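Local coordinates for protein alkaline serine protease AL20 (Nesterenkonia abyssinica, PDB 3CP7) that hydrolyses peptide bonds as a secreted, thermostable serine endopeptidase of the trypsin-like fold, active under alkaline conditions, at residues S15-D20 against G48-R53; A37-C42 against E89-F94; V70-E75 against V96-G101; S126-P131 against L141-G146; D151-S156 against Y189-L194. All blocks are in the same frame, centred on the assembly; numbering follows the deposited sequence.

Contacts 1, 2 and 3 belong to one antiparallel sheet closed into a barrel. Contact 2 pairs strands 35-38 and 93-97, contact 3 pairs 93-97 with 71-78, and contact 1 lays the loop before strand 55-59 along the end of strand 9-16. Along the chain, contact 2 crosses both of its neighbours, its segments alternating with theirs. Contacts 4 and 5 follow later and reach the second sheet; their centres are about 18 Å apart. Contacts 3 and 5 are farthest apart, about 34 Å between centres. Contact 2 touches contact 5 where Glu89 meets Ser155 and Ser156. Its central place, with His41 and Asp91, is consistent with an active site between the two sheet domains, as in trypsin-like proteases.

Contact 1: residues S15-D20 against G48-R53; sequences STNQGD and GGQFAR
Ser15 and Arg53 form an antiparallel hydrogen-bonded pair, and their backbones supply two of the three direct hydrogen bonds in this contact. Ser15 N gives to Arg53 O at 2.8 Å, and Arg53 N returns a nearly straight bond to Ser15 O (170° at the hydrogen). The pairing ends there: beyond it residues 16-19 make a type I turn, with Thr16 N and Gly19 O bonded across its base, while Gln18 N gives to Thr16 OG1 in an ST turn.

Side-chain bonding then takes over. The Arg53 chain is bent at chi3 (-95°), which brings its guanidinium back over the turn, one face against Thr16 CA. From there Arg53 NH2 donates to Asn17 OD1 at 2.8 Å, although the fit is imperfect: the angle at the hydrogen is 133° and the donor is tilted from the carbonyl plane of the amide.

Water carries the remaining polar link. One molecule accepts from Asn17 N at 2.9 Å and from Gln50 NE2 at 2.7 Å, bridging the turn to the extended glutamine chain. The Asn17 and Gln50 side chains cross at about a right angle, and their ND2 and NE2, both donors, are not bonded to each other.

Behind the loop, Phe51 packs on Leu76 and Thr78 and makes backbone hydrogen bonds to the second subunit. The motif is a surface beta hairpin, strands 9-16 and 19-27, whose turn is clasped by a neighbouring loop at the margin of the barrel sheet.

Contact 2: residues A37-C42 against E89-F94; sequences ATAGHC and EHDYAF. With FMT (formic acid), chain C.
His41 and Asp91 meet through two hydrogen bonds, one to each carboxylate oxygen. ND1 of His41 gives to Asp91 OD1 at 2.7 Å, nearly straight (166°) and exactly in the ring plane, while the backbone N of His41 gives to Asp91 OD2 at 2.8 Å. Both use syn lone pairs, so the carboxylate is held at both oxygens although its plane is turned 39° from the ring. The aspartate reaches across because its CG lies opposite the backbone N (chi1 -173°). At the far edge of the imidazole, His41 NE2 donates at 2.8 Å to O1 of a bound formic acid, probably from the crystallisation liquor, which is also hydrogen-bonded to Ser169 OG and Gly167 N. This geometry is consistent with a Ser169-His41-Asp91 catalytic triad.

The second shell fixes the two partners. Asp91 OD1 also receives a hydrogen bond from Ser188 OG, and Cys42 SG, in a disulfide with Cys23, lies against one face of the imidazole. Gly40 allows the close approach: a CB there would fall 3.0 Å from Asp91 OD2. Gly40 CA instead rests 3.7 Å from Ala93 CB.

Farther out, Thr38 and Ala93 pair their backbones. Thr38 N gives to Ala93 O at 2.9 Å, and the return bond from Ala93 N is more bent. Next along, Ala37 CB lies 3.8 Å from Phe94 CE1.

Helix 80-85 adds Trp82 beside His41 and Asp91, whereas Tyr92 and Phe94 pack against helix 205-214. Strand 183-191 touches Ala37 and Ala39, so the paired strands 35-38 and 93-97 lie among helices 80-85 and 205-214 and that strand.

Contact 3: residues V70-E75 against V96-G101; sequences VWAAEE and VLETKG
Val96 O is gripped by two successive backbone N-H groups, from Glu74 N at 2.7 Å and Glu75 N at 3.1 Å. Both donors lie in its carbonyl plane, and Val96 N returns a nearly straight bond (177°) to Glu75 O. The shared acceptor accommodates the extra residue of segment 70-75.

Farther along, Glu98 N donates to Ala72 O, while the side chain of Glu98 turns back to accept from Ala72 N. Its CG sits between the backbone N and carbonyl carbon (chi1 68°), and the extended chain beyond brings Glu98 OE2 to 2.8 Å from Ala72 N, which meets it from above the carboxylate plane. A water links the same OE2 to Val70 O.

Lys100 lies extended over one face of the Trp71 indole. Lys100 CE is 3.8 Å from the centroid of the six-membered ring of Trp71, a CH-pi contact, and Lys100 NZ stands 4.1 Å from that of its five-membered ring, a cation-pi contact. The ammonium is also anchored by a hydrogen bond from NZ to Val70 O. At the ring edge Glu98 O lies near the indole plane, and Trp71 NE1 donates to His68 O. Replacing Trp71 by an alanine would probably leave the lysine chain without its aromatic bed and His68 O without the NE1 bond, and open a gap toward helix 105-109.

Helix 105-109 packs on Trp71 and Leu97, and Glu75 makes a salt bridge to Arg85 of the second subunit. The doubled backbone grip on Val96 defines a classic beta bulge, set where strand 71-78 turns a corner in the closed antiparallel barrel.

Contact 4: residues S126-P131 against L141-G146; sequences SAYGYP and LHSCHG
Tyr128 can be followed outward along Leu141, Ser143 and His145. Tyr128 CB lies 4.0 Å from Leu141 CD1 and also near His142 O. Because CG is set beside the backbone N (chi1 -67°), the ring extends along the opposing strand: CD2 passes Ser143 CB, and Tyr128 CE2 approaches that CB to 3.3 Å. At the tip, Tyr128 OH comes to 3.6 Å from His145 NE2, at the edge of the imidazole.

Under this ring the backbones run antiparallel, their axes 161° apart. Ala127 and Cys144 form one hydrogen-bonded pair, Gly129 and His142 the next, and His142 N to Gly129 O is nearly straight at 175°. Between them, Ser143 CA makes a CA-H...O contact with Ala127 O at 3.1 Å.

Where strand 124-129 ends and 142-150 begins, Leu141 CA sits over one face of the Tyr130 ring, off toward its rim, and Leu141 CD1 touches Tyr130 CE1 at 3.8 Å. Pro131 CG packs on His142 CD2 from an oblique direction.

Outside the pair, Tyr130 OH bonds Tyr61 O, Ser126 OG bonds Gly176 O and Gly178 N, and Cys144 is disulfide-linked to Cys162. The chemistry is therefore divided: regular backbone hydrogen bonds set the register of strands 124-129 and 142-150, whereas the side chains across them meet mainly by dispersion, their identified strong polar partners lying in other parts of the chain.

Contact 5: residues D151-S156 against Y189-L194; sequences DPMGSS and YGYTFL
Tyr191 projects its phenol end into a hollow formed by Asp151, Pro152 and Met153 on the 151-154 turn. At its tip, Tyr191 OH gives a 2.6 Å hydrogen bond to Asp151 OD1 from the syn side, 28° out of the carboxylate plane. Asp151 OD1 lies at the ring edge, near its plane, and the two planes are nearly parallel. Pro152 CG meets the CE2 edge, 4.0 Å from Tyr191 CE2, and Met153 the CZ-CE1 end, both from the same side of the ring, with Tyr189 CE2 against the opposite face, displaced toward the rim. Met153 CG makes the close approach, 3.3 Å from Tyr191 CZ, while Met153 SD stands obliquely, 4.6 Å from the Tyr191 centroid and 49° off the normal, a Met-aromatic contact. Pro152 also comes near Leu194 CD2, and Phe199 meets the Tyr191 ring edge-to-face.

The turn shapes its own receptor. With CG opposite the backbone N (chi1 175°), the Asp151 carboxylate folds over the turn; Met153 N reaches Asp151 OD1 at 3.0 Å, an Asx turn, from the opposite face to Tyr191 OH. Asp151 OD2 takes Ser155 N and Ser155 OG, again from opposite faces, the latter at 2.7 Å. A water joins Ser155 OG to Tyr189 OH, and both hydroxyls are hydrogen-bonded to Thr157 OG1.

With an alanine in place of Asp151, the tyrosine hydroxyl would probably lose this acceptor and the turn's amides and serine hydroxyl their common anchor. Four donors converge on one carboxylate, a concentration of bonds likely to stabilise its negative charge and tie the loop to the end of strand 183-191.

Contact 1: residues S15-D20 against G48-R53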
# COMPACT_ATOMS: atom_id res chain seq x y z
N SER A 15 14.72 8.89 8.38
CA SER A 15 14.40 10.06 9.19
C SER A 15 12.90 10.30 9.23
O SER A 15 12.17 9.92 8.32
CB SER A 15 15.10 11.30 8.64
OG SER A 15 16.51 11.13 8.68
N THR A 16 12.45 10.93 10.31
CA THR A 16 11.07 11.40 10.44
C THR A 16 11.12 12.82 11.01
O THR A 16 12.19 13.36 11.21
CB THR A 16 10.23 10.51 11.38
OG1 THR A 16 10.64 10.72 12.73
CG2 THR A 16 10.38 9.03 11.03
N ASN A 17 9.95 13.40 11.27
CA ASN A 17 9.87 14.69 11.97
C ASN A 17 10.50 14.63 13.37
O ASN A 17 10.87 15.66 13.93
CB ASN A 17 8.42 15.16 12.07
CG ASN A 17 7.86 15.64 10.74
OD1 ASN A 17 8.59 15.91 9.79
ND2 ASN A 17 6.53 15.76 10.68
N GLN A 18 10.61 13.42 13.91
CA GLN A 18 11.15 13.21 15.26
C GLN A 18 12.68 12.99 15.28
O GLN A 18 13.28 12.88 16.35
CB GLN A 18 10.43 12.04 15.94
CG GLN A 18 10.56 11.97 17.47
CD GLN A 18 9.54 12.84 18.22
OE1 GLN A 18 9.42 12.73 19.44
NE2 GLN A 18 8.82 13.70 17.50
N GLY A 19 13.30 12.94 14.10
CA GLY A 19 14.76 12.80 14.02
C GLY A 19 15.23 11.67 13.13
O GLY A 19 14.50 11.25 12.23
N ASP A 20 16.45 11.19 13.40
CA ASP A 20 17.07 10.11 12.63
C ASP A 20 16.99 8.79 13.38
O ASP A 20 17.24 8.73 14.59
CB ASP A 20 18.53 10.44 12.34
CG ASP A 20 18.69 11.74 11.57
OD1 ASP A 20 17.75 12.13 10.85
OD2 ASP A 20 19.76 12.37 11.70
N GLY A 48 -2.36 7.82 11.52
CA GLY A 48 -2.35 9.28 11.37
C GLY A 48 -1.02 9.90 11.00
O GLY A 48 -0.91 11.13 10.93
N GLY A 49 -0.01 9.07 10.76
CA GLY A 49 1.33 9.55 10.43
C GLY A 49 1.63 9.50 8.94
O GLY A 49 0.73 9.41 8.12
N GLN A 50 2.92 9.57 8.61
CA GLN A 50 3.36 9.60 7.21
C GLN A 50 4.53 8.65 6.96
O GLN A 50 4.97 7.97 7.87
CB GLN A 50 3.73 11.03 6.80
CG GLN A 50 4.88 11.64 7.59
CD GLN A 50 5.09 13.13 7.29
OE1 GLN A 50 4.47 13.68 6.38
NE2 GLN A 50 5.98 13.76 8.04
N PHE A 51 5.02 8.61 5.72
CA PHE A 51 6.14 7.74 5.39
C PHE A 51 7.46 8.28 5.93
O PHE A 51 7.64 9.49 6.09
CB PHE A 51 6.25 7.52 3.87
CG PHE A 51 5.16 6.65 3.31
CD1 PHE A 51 3.94 7.20 2.95
CD2 PHE A 51 5.35 5.29 3.18
CE1 PHE A 51 2.91 6.40 2.43
CE2 PHE A 51 4.35 4.47 2.67
CZ PHE A 51 3.12 5.03 2.28
N ALA A 52 8.38 7.36 6.22
CA ALA A 52 9.75 7.71 6.58
C ALA A 52 10.40 8.45 5.41
O ALA A 52 10.04 8.25 4.24
CB ALA A 52 10.54 6.44 6.90
N ARG A 53 11.36 9.30 5.73
CA ARG A 53 12.10 10.03 4.72
C ARG A 53 13.52 9.50 4.65
O ARG A 53 14.06 9.01 5.64
CB ARG A 53 12.10 11.52 5.03
CG ARG A 53 10.73 12.16 4.84
CD ARG A 53 10.78 13.67 5.06
NE ARG A 53 10.42 14.04 6.43
CZ ARG A 53 11.28 14.39 7.38
NH1 ARG A 53 12.59 14.42 7.15
NH2 ARG A 53 10.82 14.71 8.58
O HOH W 1 7.63 12.59 9.79

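Contact 2: residues A37-C42 against E89-F94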
# COMPACT_ATOMS: atom_id res chain seq x y z
N ALA A 37 12.57 -6.78 2.54
CA ALA A 37 11.56 -6.94 3.57
C ALA A 37 12.02 -6.22 4.82
O ALA A 37 13.21 -6.26 5.18
CB ALA A 37 11.37 -8.39 3.88
N THR A 38 11.07 -5.57 5.48
CA THR A 38 11.36 -4.88 6.72
C THR A 38 10.07 -4.80 7.55
O THR A 38 9.08 -5.45 7.21
CB THR A 38 11.99 -3.48 6.45
OG1 THR A 38 12.51 -2.94 7.68
CG2 THR A 38 11.00 -2.50 5.83
N ALA A 39 10.10 -4.03 8.64
CA ALA A 39 8.89 -3.81 9.45
C ALA A 39 8.15 -2.59 8.93
O ALA A 39 8.76 -1.63 8.45
CB ALA A 39 9.26 -3.62 10.92
N GLY A 40 6.83 -2.60 9.06
CA GLY A 40 6.03 -1.43 8.72
C GLY A 40 6.50 -0.19 9.45
O GLY A 40 6.61 0.88 8.85
N HIS A 41 6.81 -0.32 10.75
CA HIS A 41 7.19 0.84 11.53
C HIS A 41 8.56 1.39 11.16
O HIS A 41 8.92 2.48 11.60
CB HIS A 41 7.04 0.57 13.03
CG HIS A 41 8.18 -0.18 13.65
ND1 HIS A 41 8.12 -1.53 13.95
CD2 HIS A 41 9.39 0.25 14.09
CE1 HIS A 41 9.26 -1.90 14.52
NE2 HIS A 41 10.04 -0.84 14.62
N CYS A 42 9.32 0.65 10.35
CA CYS A 42 10.61 1.14 9.85
C CYS A 42 10.46 2.01 8.61
O CYS A 42 11.44 2.59 8.14
CB CYS A 42 11.53 -0.03 9.51
SG CYS A 42 12.06 -1.00 10.95
N GLU A 89 -0.36 -6.88 14.17
CA GLU A 89 -0.50 -8.14 13.42
C GLU A 89 0.04 -8.02 12.00
O GLU A 89 0.33 -9.03 11.35
CB GLU A 89 -1.95 -8.63 13.37
CG GLU A 89 -2.47 -9.15 14.71
CD GLU A 89 -3.78 -9.90 14.60
OE1 GLU A 89 -4.55 -9.66 13.65
OE2 GLU A 89 -4.02 -10.74 15.50
N HIS A 90 0.18 -6.77 11.52
CA HIS A 90 0.65 -6.53 10.15
C HIS A 90 1.81 -5.56 10.11
O HIS A 90 1.93 -4.78 9.17
CB HIS A 90 -0.52 -6.09 9.25
CG HIS A 90 -1.63 -7.09 9.22
ND1 HIS A 90 -1.59 -8.21 8.41
CD2 HIS A 90 -2.76 -7.19 9.95
CE1 HIS A 90 -2.67 -8.93 8.62
NE2 HIS A 90 -3.39 -8.35 9.56
N ASP A 91 2.69 -5.64 11.10
CA ASP A 91 3.86 -4.76 11.11
C ASP A 91 4.96 -5.34 10.22
O ASP A 91 6.04 -5.70 10.69
CB ASP A 91 4.40 -4.54 12.53
CG ASP A 91 5.50 -3.50 12.58
OD1 ASP A 91 6.26 -3.46 13.57
OD2 ASP A 91 5.62 -2.70 11.62
N TYR A 92 4.66 -5.45 8.93
CA TYR A 92 5.62 -5.85 7.91
C TYR A 92 5.47 -4.90 6.72
O TYR A 92 4.44 -4.22 6.56
CB TYR A 92 5.42 -7.31 7.47
CG TYR A 92 4.00 -7.64 7.13
CD1 TYR A 92 3.19 -8.35 8.02
CD2 TYR A 92 3.42 -7.21 5.93
CE1 TYR A 92 1.86 -8.63 7.73
CE2 TYR A 92 2.09 -7.47 5.63
CZ TYR A 92 1.31 -8.19 6.53
OH TYR A 92 -0.01 -8.45 6.25
N ALA A 93 6.50 -4.86 5.89
CA ALA A 93 6.53 -3.93 4.77
C ALA A 93 7.66 -4.30 3.84
O ALA A 93 8.50 -5.13 4.17
CB ALA A 93 6.70 -2.50 5.26
N PHE A 94 7.67 -3.67 2.68
CA PHE A 94 8.72 -3.88 1.71
C PHE A 94 9.17 -2.54 1.19
O PHE A 94 8.34 -1.64 1.02
CB PHE A 94 8.20 -4.77 0.57
CG PHE A 94 7.73 -6.11 1.04
CD1 PHE A 94 8.64 -7.16 1.18
CD2 PHE A 94 6.41 -6.31 1.43
CE1 PHE A 94 8.23 -8.39 1.67
CE2 PHE A 94 6.00 -7.53 1.93
CZ PHE A 94 6.91 -8.57 2.07
C FMT C . 13.62 -0.03 15.91
O1 FMT C . 12.42 0.21 15.68
O2 FMT C . 14.02 -1.14 16.26

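Contact 3: residues V70-E75 against V96-G101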
# COMPACT_ATOMS: atom_id res chain seq x y z
N VAL A 70 25.31 1.84 -0.40
CA VAL A 70 24.09 2.26 0.28
C VAL A 70 23.03 2.53 -0.78
O VAL A 70 23.32 3.14 -1.81
CB VAL A 70 24.36 3.50 1.17
CG1 VAL A 70 24.58 4.76 0.35
CG2 VAL A 70 23.25 3.71 2.15
N TRP A 71 21.80 2.06 -0.55
CA TRP A 71 20.76 2.05 -1.57
C TRP A 71 19.52 2.80 -1.10
O TRP A 71 18.91 2.43 -0.09
CB TRP A 71 20.39 0.60 -1.90
CG TRP A 71 21.52 -0.12 -2.57
CD1 TRP A 71 22.70 -0.52 -2.00
CD2 TRP A 71 21.60 -0.47 -3.96
NE1 TRP A 71 23.51 -1.10 -2.95
CE2 TRP A 71 22.86 -1.10 -4.15
CE3 TRP A 71 20.73 -0.33 -5.04
CZ2 TRP A 71 23.27 -1.57 -5.41
CZ3 TRP A 71 21.13 -0.81 -6.29
CH2 TRP A 71 22.39 -1.42 -6.46
N ALA A 72 19.13 3.85 -1.83
CA ALA A 72 17.95 4.64 -1.46
C ALA A 72 16.66 3.96 -1.90
O ALA A 72 16.61 3.36 -2.97
CB ALA A 72 18.04 6.04 -2.07
N ALA A 73 15.62 4.09 -1.08
CA ALA A 73 14.29 3.61 -1.47
C ALA A 73 13.64 4.50 -2.52
O ALA A 73 13.77 5.73 -2.48
CB ALA A 73 13.39 3.50 -0.25
N GLU A 74 12.93 3.86 -3.44
CA GLU A 74 12.07 4.57 -4.39
C GLU A 74 10.59 4.43 -4.04
O GLU A 74 9.84 5.39 -4.17
CB GLU A 74 12.31 4.10 -5.81
CG GLU A 74 13.68 4.49 -6.33
CD GLU A 74 13.82 4.33 -7.83
OE1 GLU A 74 13.13 3.47 -8.43
OE2 GLU A 74 14.65 5.07 -8.41
N GLU A 75 10.18 3.24 -3.62
CA GLU A 75 8.81 3.00 -3.17
C GLU A 75 8.82 2.28 -1.83
O GLU A 75 9.32 1.16 -1.72
CB GLU A 75 8.01 2.14 -4.16
CG GLU A 75 7.61 2.85 -5.46
CD GLU A 75 8.60 2.63 -6.57
OE1 GLU A 75 9.50 1.78 -6.44
OE2 GLU A 75 8.48 3.34 -7.60
N VAL A 96 11.17 -0.87 -2.08
CA VAL A 96 11.70 -1.07 -3.42
C VAL A 96 12.79 -0.02 -3.65
O VAL A 96 12.53 1.18 -3.58
CB VAL A 96 10.60 -0.97 -4.48
CG1 VAL A 96 11.17 -1.25 -5.86
CG2 VAL A 96 9.46 -1.93 -4.15
N LEU A 97 14.00 -0.51 -3.90
CA LEU A 97 15.18 0.34 -3.95
C LEU A 97 15.52 0.82 -5.35
O LEU A 97 15.09 0.25 -6.35
CB LEU A 97 16.38 -0.38 -3.32
CG LEU A 97 16.15 -0.96 -1.91
CD1 LEU A 97 17.38 -1.67 -1.43
CD2 LEU A 97 15.68 0.09 -0.88
N GLU A 98 16.31 1.89 -5.38
CA GLU A 98 16.83 2.44 -6.62
C GLU A 98 17.67 1.43 -7.39
O GLU A 98 18.14 0.42 -6.85
CB GLU A 98 17.70 3.66 -6.30
CG GLU A 98 18.99 3.32 -5.55
CD GLU A 98 19.88 4.52 -5.26
OE1 GLU A 98 19.96 5.43 -6.11
OE2 GLU A 98 20.53 4.52 -4.19
N THR A 99 17.84 1.73 -8.68
CA THR A 99 18.77 1.04 -9.54
C THR A 99 19.94 2.00 -9.79
O THR A 99 19.72 3.20 -9.98
CB THR A 99 18.07 0.66 -10.86
OG1 THR A 99 17.03 -0.29 -10.60
CG2 THR A 99 19.03 0.03 -11.84
N LYS A 100 21.16 1.48 -9.72
CA LYS A 100 22.36 2.31 -9.87
C LYS A 100 23.04 1.99 -11.19
O LYS A 100 23.64 0.92 -11.33
CB LYS A 100 23.34 2.03 -8.74
CG LYS A 100 22.88 2.49 -7.38
CD LYS A 100 23.97 2.17 -6.38
CE LYS A 100 23.55 2.56 -4.99
NZ LYS A 100 24.75 2.55 -4.11
N GLY A 101 22.93 2.91 -12.15
CA GLY A 101 23.56 2.73 -13.46
C GLY A 101 23.19 1.40 -14.08
O GLY A 101 24.04 0.68 -14.62
O HOH W 2 22.37 5.77 -2.76
O HOH W 3 16.48 3.96 -9.87

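Contact 4: residues S126-P131 against L141-G146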
# COMPACT_ATOMS: atom_id res chain seq x y z
N SER A 126 15.83 -18.49 13.10
CA SER A 126 17.02 -17.69 13.31
C SER A 126 16.70 -16.27 12.85
O SER A 126 16.37 -16.05 11.68
CB SER A 126 18.18 -18.26 12.49
OG SER A 126 18.46 -19.58 12.89
N ALA A 127 16.76 -15.32 13.79
CA ALA A 127 16.42 -13.92 13.50
C ALA A 127 17.68 -13.07 13.57
O ALA A 127 18.56 -13.32 14.39
CB ALA A 127 15.39 -13.41 14.49
N TYR A 128 17.76 -12.07 12.69
CA TYR A 128 18.97 -11.26 12.55
C TYR A 128 18.65 -9.79 12.56
O TYR A 128 17.55 -9.39 12.18
CB TYR A 128 19.71 -11.64 11.24
CG TYR A 128 20.25 -13.04 11.32
CD1 TYR A 128 19.44 -14.13 11.01
CD2 TYR A 128 21.56 -13.27 11.73
CE1 TYR A 128 19.92 -15.43 11.12
CE2 TYR A 128 22.05 -14.58 11.83
CZ TYR A 128 21.22 -15.64 11.54
OH TYR A 128 21.68 -16.93 11.63
N GLY A 129 19.60 -8.97 12.97
CA GLY A 129 19.42 -7.54 12.87
C GLY A 129 20.63 -6.76 13.33
O GLY A 129 21.65 -7.36 13.72
N TYR A 130 20.50 -5.44 13.28
CA TYR A 130 21.53 -4.50 13.69
C TYR A 130 21.07 -3.72 14.93
O TYR A 130 20.77 -2.52 14.83
CB TYR A 130 21.87 -3.56 12.55
CG TYR A 130 22.68 -4.23 11.46
CD1 TYR A 130 22.06 -4.96 10.44
CD2 TYR A 130 24.07 -4.15 11.47
CE1 TYR A 130 22.79 -5.58 9.45
CE2 TYR A 130 24.82 -4.78 10.48
CZ TYR A 130 24.18 -5.48 9.47
OH TYR A 130 24.91 -6.10 8.48
N PRO A 131 21.04 -4.38 16.09
CA PRO A 131 20.60 -3.67 17.30
C PRO A 131 21.54 -2.51 17.60
O PRO A 131 22.76 -2.64 17.43
CB PRO A 131 20.67 -4.75 18.39
CG PRO A 131 21.66 -5.75 17.88
CD PRO A 131 21.45 -5.77 16.38
N LEU A 141 26.10 -7.22 13.01
CA LEU A 141 25.00 -8.14 12.78
C LEU A 141 24.91 -9.09 13.97
O LEU A 141 25.88 -9.77 14.31
CB LEU A 141 25.23 -8.91 11.49
CG LEU A 141 24.14 -9.92 11.11
CD1 LEU A 141 22.85 -9.20 10.70
CD2 LEU A 141 24.65 -10.80 9.97
N HIS A 142 23.75 -9.11 14.61
CA HIS A 142 23.49 -10.03 15.70
C HIS A 142 22.35 -10.98 15.37
O HIS A 142 21.59 -10.75 14.43
CB HIS A 142 23.23 -9.26 17.00
CG HIS A 142 24.46 -8.64 17.57
ND1 HIS A 142 25.30 -9.31 18.44
CD2 HIS A 142 25.03 -7.43 17.35
CE1 HIS A 142 26.31 -8.53 18.75
NE2 HIS A 142 26.18 -7.39 18.10
N SER A 143 22.23 -12.04 16.15
CA SER A 143 21.22 -13.06 15.90
C SER A 143 20.56 -13.56 17.18
O SER A 143 21.13 -13.44 18.28
CB SER A 143 21.83 -14.25 15.15
OG SER A 143 22.72 -14.97 15.99
N CYS A 144 19.38 -14.14 16.99
CA CYS A 144 18.64 -14.84 18.04
C CYS A 144 18.11 -16.11 17.42
O CYS A 144 17.90 -16.16 16.21
CB CYS A 144 17.47 -14.00 18.55
SG CYS A 144 17.96 -12.45 19.30
N HIS A 145 17.91 -17.14 18.23
CA HIS A 145 17.49 -18.44 17.75
C HIS A 145 16.54 -19.06 18.73
O HIS A 145 16.78 -19.01 19.94
CB HIS A 145 18.70 -19.35 17.54
CG HIS A 145 19.73 -18.77 16.63
ND1 HIS A 145 20.77 -17.98 17.08
CD2 HIS A 145 19.87 -18.85 15.29
CE1 HIS A 145 21.50 -17.60 16.04
NE2 HIS A 145 20.96 -18.10 14.95
N GLY A 146 15.46 -19.64 18.23
CA GLY A 146 14.53 -20.30 19.11
C GLY A 146 13.23 -20.69 18.45
O GLY A 146 12.99 -20.37 17.28

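Contact 5: residues D151-S156 against Y189-L194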
# COMPACT_ATOMS: atom_id res chain seq x y z
N ASP A 151 1.68 -15.05 20.80
CA ASP A 151 1.61 -13.78 21.50
C ASP A 151 0.82 -13.96 22.80
O ASP A 151 -0.33 -14.40 22.76
CB ASP A 151 0.88 -12.79 20.59
CG ASP A 151 0.63 -11.46 21.25
OD1 ASP A 151 1.33 -11.15 22.24
OD2 ASP A 151 -0.25 -10.72 20.76
N PRO A 152 1.42 -13.61 23.96
CA PRO A 152 0.66 -13.71 25.22
C PRO A 152 -0.59 -12.84 25.22
O PRO A 152 -1.52 -13.10 25.99
CB PRO A 152 1.65 -13.23 26.28
CG PRO A 152 2.69 -12.45 25.54
CD PRO A 152 2.80 -13.13 24.19
N MET A 153 -0.62 -11.83 24.36
CA MET A 153 -1.78 -10.96 24.23
C MET A 153 -2.87 -11.53 23.35
O MET A 153 -3.95 -10.95 23.24
CB MET A 153 -1.36 -9.62 23.66
CG MET A 153 -0.36 -8.89 24.48
SD MET A 153 -0.98 -7.24 24.59
CE MET A 153 -2.17 -7.62 25.80
N GLY A 154 -2.58 -12.65 22.69
CA GLY A 154 -3.60 -13.34 21.91
C GLY A 154 -3.73 -12.92 20.45
O GLY A 154 -4.61 -13.41 19.75
N SER A 155 -2.86 -12.03 19.99
CA SER A 155 -2.85 -11.69 18.57
C SER A 155 -2.15 -12.80 17.79
O SER A 155 -1.64 -13.75 18.37
CB SER A 155 -2.15 -10.35 18.33
OG SER A 155 -0.74 -10.49 18.15
N SER A 156 -2.14 -12.66 16.46
CA SER A 156 -1.51 -13.66 15.59
C SER A 156 0.02 -13.56 15.54
O SER A 156 0.68 -14.37 14.88
CB SER A 156 -2.10 -13.58 14.18
OG SER A 156 -1.81 -12.31 13.61
N TYR A 189 8.54 -6.08 17.54
CA TYR A 189 8.37 -5.40 18.81
C TYR A 189 8.61 -6.34 19.98
O TYR A 189 8.66 -7.55 19.81
CB TYR A 189 6.95 -4.80 18.90
CG TYR A 189 5.86 -5.83 19.08
CD1 TYR A 189 5.22 -6.41 17.99
CD2 TYR A 189 5.45 -6.22 20.36
CE1 TYR A 189 4.21 -7.36 18.16
CE2 TYR A 189 4.46 -7.17 20.55
CZ TYR A 189 3.82 -7.72 19.44
OH TYR A 189 2.83 -8.67 19.59
N GLY A 190 8.77 -5.74 21.16
CA GLY A 190 8.66 -6.49 22.41
C GLY A 190 7.62 -5.85 23.31
O GLY A 190 7.02 -4.82 22.95
N TYR A 191 7.40 -6.46 24.47
CA TYR A 191 6.57 -5.87 25.50
C TYR A 191 7.43 -5.41 26.65
O TYR A 191 8.39 -6.08 27.03
CB TYR A 191 5.55 -6.87 26.03
CG TYR A 191 4.52 -7.32 25.03
CD1 TYR A 191 3.54 -6.44 24.56
CD2 TYR A 191 4.48 -8.64 24.59
CE1 TYR A 191 2.58 -6.86 23.64
CE2 TYR A 191 3.53 -9.07 23.67
CZ TYR A 191 2.58 -8.17 23.19
OH TYR A 191 1.63 -8.58 22.28
N THR A 192 7.06 -4.28 27.25
CA THR A 192 7.81 -3.73 28.39
C THR A 192 7.92 -4.73 29.55
O THR A 192 8.92 -4.72 30.27
CB THR A 192 7.14 -2.45 28.92
OG1 THR A 192 5.75 -2.71 29.13
CG2 THR A 192 7.31 -1.31 27.92
N PHE A 193 6.91 -5.58 29.73
CA PHE A 193 6.89 -6.54 30.84
C PHE A 193 7.66 -7.82 30.56
O PHE A 193 7.83 -8.66 31.44
CB PHE A 193 5.44 -6.89 31.23
CG PHE A 193 4.65 -7.51 30.11
CD1 PHE A 193 3.81 -6.75 29.33
CD2 PHE A 193 4.73 -8.88 29.86
CE1 PHE A 193 3.07 -7.31 28.30
CE2 PHE A 193 4.01 -9.45 28.83
CZ PHE A 193 3.18 -8.67 28.04
N LEU A 194 8.12 -7.99 29.32
CA LEU A 194 8.68 -9.27 28.90
C LEU A 194 10.06 -9.07 28.30
O LEU A 194 10.20 -8.97 27.08
CB LEU A 194 7.71 -9.95 27.93
CG LEU A 194 7.94 -11.41 27.52
CD1 LEU A 194 7.95 -12.36 28.73
CD2 LEU A 194 6.92 -11.85 26.49
O HOH W 4 0.25 -7.91 18.41